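Local coordinates for molybdopterin-guanine dinucleotide biosynthesis adapter protein (Escherichia coli, PDB 1NP6), which binds GTP, hydrolyses it weakly, and may act as an adapter protein in the biosynthesis and use of the molybdenum cofactor, at residues M5-S15 with Q90-I104. Sequence-based numbering, arbitrary orientation.
Sequences MIPLLAFAAWS and QFLASRMDTSKLDLI
I6 packs its CD1 methyl among T98, L101 and I104, and most of the tight packing gathers round that one atom. CG1 of I6 is flanked by both backbone branches, N and C (chi1 74°), which sends CD1 inward to lie 3.8 Å from CB of L101. CD1 of I104 meets the same methyl, the two isoleucine side chains crossing at about a right angle, while CG2 of T98 closes in from the 3-10 turn. On the same face of the sheet L8 runs alongside I104, pointing the same way. L8 CD1 touches I104 CD1 at 4.0 Å and reaches A93 CB at 3.9 Å, so this leucine bridges strand 103-107 and helix 89-95. Beneath these side chains the strands pair in parallel: I104 N donates to P7 O at 3.0 Å with an almost straight N-H...O angle of 175°, and I104 O accepts from L9 N at 2.9 Å. L103 turns to the other face, where W168 of helix 158-170 covers it together with P7 and L9. The margins are much looser. At the chain start M5 is poorly ordered and solvent-exposed, its CE merely brushing T98 OG1 at 4.1 Å; on the exposed side of the helix, Q90 OE1 comes no nearer to L8 CD2 than 4.1 Å. Two central strands of the P-loop NTPase sheet are thus joined where 5-15 runs into the Walker A loop, which begins around A13, and 98-102 includes residues predicted to bind GTP. The two N-H...O bonds fix the strand register and L8 packs the helix against the strands through A93, yet L103 N, with I6 CD1 3.7 Å away, is buried without a partner, which probably costs some energy where side chains meet through apolar packing.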
# COMPACT_ATOMS: atom_id res chain seq x y z
N MET B 5 14.50 -1.36 15.82
CA MET B 5 13.84 -0.06 15.49
C MET B 5 12.59 0.19 16.36
O MET B 5 12.64 -0.06 17.57
CB MET B 5 13.51 0.01 13.99
CG MET B 5 14.45 0.91 13.19
SD MET B 5 13.92 2.64 13.17
CE MET B 5 14.60 3.19 11.59
N ILE B 6 11.49 0.65 15.77
CA ILE B 6 10.40 1.23 16.55
C ILE B 6 9.43 0.22 17.19
O ILE B 6 9.18 -0.85 16.64
CB ILE B 6 9.64 2.36 15.75
CG1 ILE B 6 8.73 1.78 14.66
CG2 ILE B 6 10.62 3.37 15.17
CD1 ILE B 6 7.74 2.79 14.12
N PRO B 7 8.90 0.57 18.37
CA PRO B 7 8.03 -0.33 19.13
C PRO B 7 6.73 -0.70 18.42
O PRO B 7 6.05 0.16 17.83
CB PRO B 7 7.71 0.48 20.40
CG PRO B 7 8.76 1.52 20.47
CD PRO B 7 9.10 1.86 19.06
N LEU B 8 6.42 -2.00 18.48
CA LEU B 8 5.13 -2.56 18.09
C LEU B 8 4.28 -2.86 19.34
O LEU B 8 4.76 -3.44 20.32
CB LEU B 8 5.37 -3.87 17.31
CG LEU B 8 5.34 -3.89 15.77
CD1 LEU B 8 6.39 -2.97 15.16
CD2 LEU B 8 5.51 -5.32 15.24
N LEU B 9 3.00 -2.47 19.32
CA LEU B 9 2.11 -2.69 20.47
C LEU B 9 0.73 -3.19 20.03
O LEU B 9 0.02 -2.50 19.28
CB LEU B 9 1.96 -1.40 21.30
CG LEU B 9 1.01 -1.44 22.51
CD1 LEU B 9 1.57 -2.32 23.66
CD2 LEU B 9 0.73 -0.03 23.02
N ALA B 10 0.33 -4.37 20.50
CA ALA B 10 -0.97 -4.93 20.13
C ALA B 10 -2.05 -4.61 21.17
O ALA B 10 -1.77 -4.49 22.36
CB ALA B 10 -0.88 -6.44 19.92
N PHE B 11 -3.29 -4.51 20.68
CA PHE B 11 -4.47 -4.44 21.51
C PHE B 11 -5.32 -5.67 21.25
O PHE B 11 -5.66 -5.96 20.10
CB PHE B 11 -5.27 -3.15 21.21
CG PHE B 11 -4.75 -1.94 21.94
CD1 PHE B 11 -3.66 -1.24 21.45
CD2 PHE B 11 -5.30 -1.55 23.15
CE1 PHE B 11 -3.14 -0.16 22.15
CE2 PHE B 11 -4.79 -0.46 23.85
CZ PHE B 11 -3.71 0.23 23.34
N ALA B 12 -5.63 -6.41 22.31
CA ALA B 12 -6.30 -7.68 22.14
C ALA B 12 -7.55 -7.78 22.99
O ALA B 12 -7.55 -7.39 24.16
CB ALA B 12 -5.32 -8.84 22.46
N ALA B 13 -8.61 -8.33 22.40
CA ALA B 13 -9.89 -8.55 23.06
C ALA B 13 -10.78 -9.51 22.27
O ALA B 13 -10.65 -9.63 21.04
CB ALA B 13 -10.63 -7.21 23.29
N TRP B 14 -11.68 -10.19 22.97
CA TRP B 14 -12.76 -10.95 22.34
C TRP B 14 -13.62 -10.01 21.49
O TRP B 14 -13.83 -8.86 21.87
CB TRP B 14 -13.69 -11.56 23.39
CG TRP B 14 -13.09 -12.58 24.32
CD1 TRP B 14 -12.51 -13.79 23.98
CD2 TRP B 14 -13.03 -12.50 25.75
NE1 TRP B 14 -12.10 -14.45 25.12
CE2 TRP B 14 -12.39 -13.69 26.22
CE3 TRP B 14 -13.44 -11.55 26.70
CZ2 TRP B 14 -12.16 -13.93 27.58
CZ3 TRP B 14 -13.20 -11.80 28.06
CH2 TRP B 14 -12.57 -12.98 28.48
N SER B 15 -14.12 -10.52 20.37
CA SER B 15 -15.05 -9.80 19.49
C SER B 15 -16.17 -9.11 20.27
O SER B 15 -16.81 -9.72 21.14
CB SER B 15 -15.65 -10.79 18.48
OG SER B 15 -16.35 -10.12 17.44
N GLN B 90 6.35 -8.99 11.44
CA GLN B 90 7.60 -8.23 11.33
C GLN B 90 7.88 -7.83 9.89
O GLN B 90 8.49 -6.78 9.65
CB GLN B 90 8.80 -8.98 11.94
CG GLN B 90 8.74 -9.17 13.48
CD GLN B 90 8.94 -7.88 14.30
OE1 GLN B 90 8.74 -7.89 15.52
NE2 GLN B 90 9.33 -6.79 13.65
N PHE B 91 7.46 -8.66 8.94
CA PHE B 91 7.59 -8.32 7.53
C PHE B 91 6.71 -7.10 7.23
O PHE B 91 7.17 -6.10 6.66
CB PHE B 91 7.22 -9.49 6.62
CG PHE B 91 7.27 -9.16 5.13
CD1 PHE B 91 8.49 -9.02 4.47
CD2 PHE B 91 6.10 -8.96 4.41
CE1 PHE B 91 8.54 -8.69 3.11
CE2 PHE B 91 6.13 -8.64 3.06
CZ PHE B 91 7.34 -8.50 2.40
N LEU B 92 5.46 -7.18 7.64
CA LEU B 92 4.50 -6.11 7.38
C LEU B 92 5.01 -4.77 7.94
O LEU B 92 5.10 -3.80 7.20
CB LEU B 92 3.10 -6.46 7.88
CG LEU B 92 2.36 -7.56 7.11
CD1 LEU B 92 1.05 -7.90 7.82
CD2 LEU B 92 2.12 -7.20 5.64
N ALA B 93 5.40 -4.76 9.21
CA ALA B 93 5.95 -3.56 9.85
C ALA B 93 7.19 -2.99 9.14
O ALA B 93 7.34 -1.76 9.03
CB ALA B 93 6.22 -3.82 11.31
N SER B 94 8.05 -3.88 8.64
CA SER B 94 9.22 -3.45 7.84
C SER B 94 8.88 -2.82 6.47
O SER B 94 9.73 -2.17 5.88
CB SER B 94 10.20 -4.63 7.62
OG SER B 94 9.82 -5.37 6.47
N ARG B 95 7.67 -3.05 5.94
CA ARG B 95 7.28 -2.41 4.67
C ARG B 95 6.76 -0.98 4.90
O ARG B 95 6.60 -0.21 3.95
CB ARG B 95 6.25 -3.22 3.89
CG ARG B 95 6.62 -4.71 3.63
CD ARG B 95 8.02 -4.95 3.09
NE ARG B 95 8.20 -4.45 1.73
CZ ARG B 95 9.37 -4.31 1.11
NH1 ARG B 95 10.50 -4.64 1.74
NH2 ARG B 95 9.42 -3.83 -0.13
N MET B 96 6.53 -0.63 6.16
CA MET B 96 6.19 0.76 6.54
C MET B 96 7.42 1.67 6.47
O MET B 96 8.56 1.18 6.60
CB MET B 96 5.56 0.81 7.95
CG MET B 96 4.10 0.34 7.97
SD MET B 96 3.36 0.22 9.63
CE MET B 96 1.76 0.72 9.33
N ASP B 97 7.21 2.97 6.25
CA ASP B 97 8.30 3.95 6.27
C ASP B 97 8.47 4.44 7.71
O ASP B 97 7.82 5.41 8.15
CB ASP B 97 7.99 5.12 5.30
CG ASP B 97 9.13 6.15 5.20
OD1 ASP B 97 10.20 5.94 5.82
OD2 ASP B 97 9.04 7.21 4.53
N THR B 98 9.35 3.76 8.45
CA THR B 98 9.49 3.98 9.90
C THR B 98 10.29 5.22 10.27
O THR B 98 10.32 5.63 11.44
CB THR B 98 10.10 2.73 10.61
OG1 THR B 98 11.09 2.13 9.77
CG2 THR B 98 9.05 1.64 10.79
N SER B 99 10.93 5.82 9.26
CA SER B 99 11.59 7.11 9.41
C SER B 99 10.60 8.23 9.79
O SER B 99 11.02 9.28 10.29
CB SER B 99 12.34 7.47 8.12
OG SER B 99 11.52 8.19 7.20
N LYS B 100 9.30 8.01 9.56
CA LYS B 100 8.27 9.01 9.85
C LYS B 100 7.26 8.54 10.90
O LYS B 100 6.17 9.13 11.03
CB LYS B 100 7.51 9.38 8.57
CG LYS B 100 8.34 9.84 7.39
CD LYS B 100 7.55 9.67 6.09
CE LYS B 100 7.51 10.95 5.26
NZ LYS B 100 8.02 10.75 3.87
N LEU B 101 7.59 7.48 11.63
CA LEU B 101 6.69 6.91 12.65
C LEU B 101 7.41 6.70 13.97
O LEU B 101 8.63 6.50 13.98
CB LEU B 101 6.09 5.56 12.19
CG LEU B 101 5.17 5.47 10.96
CD1 LEU B 101 4.87 4.00 10.64
CD2 LEU B 101 3.83 6.27 11.09
N ASP B 102 6.66 6.73 15.07
CA ASP B 102 7.20 6.52 16.42
C ASP B 102 6.76 5.22 17.08
O ASP B 102 7.38 4.76 18.03
CB ASP B 102 6.79 7.68 17.32
CG ASP B 102 7.22 9.02 16.77
OD1 ASP B 102 8.42 9.19 16.49
OD2 ASP B 102 6.43 9.98 16.58
N LEU B 103 5.66 4.64 16.58
CA LEU B 103 4.92 3.58 17.26
C LEU B 103 3.98 2.92 16.26
O LEU B 103 3.26 3.60 15.55
CB LEU B 103 4.07 4.18 18.39
CG LEU B 103 3.05 3.28 19.09
CD1 LEU B 103 3.75 2.40 20.16
CD2 LEU B 103 1.93 4.10 19.70
N ILE B 104 3.97 1.59 16.23
CA ILE B 104 3.01 0.89 15.39
C ILE B 104 2.02 0.09 16.24
O ILE B 104 2.42 -0.81 16.99
CB ILE B 104 3.76 -0.02 14.37
CG1 ILE B 104 4.60 0.83 13.40
CG2 ILE B 104 2.79 -0.89 13.59
CD1 ILE B 104 5.69 0.02 12.64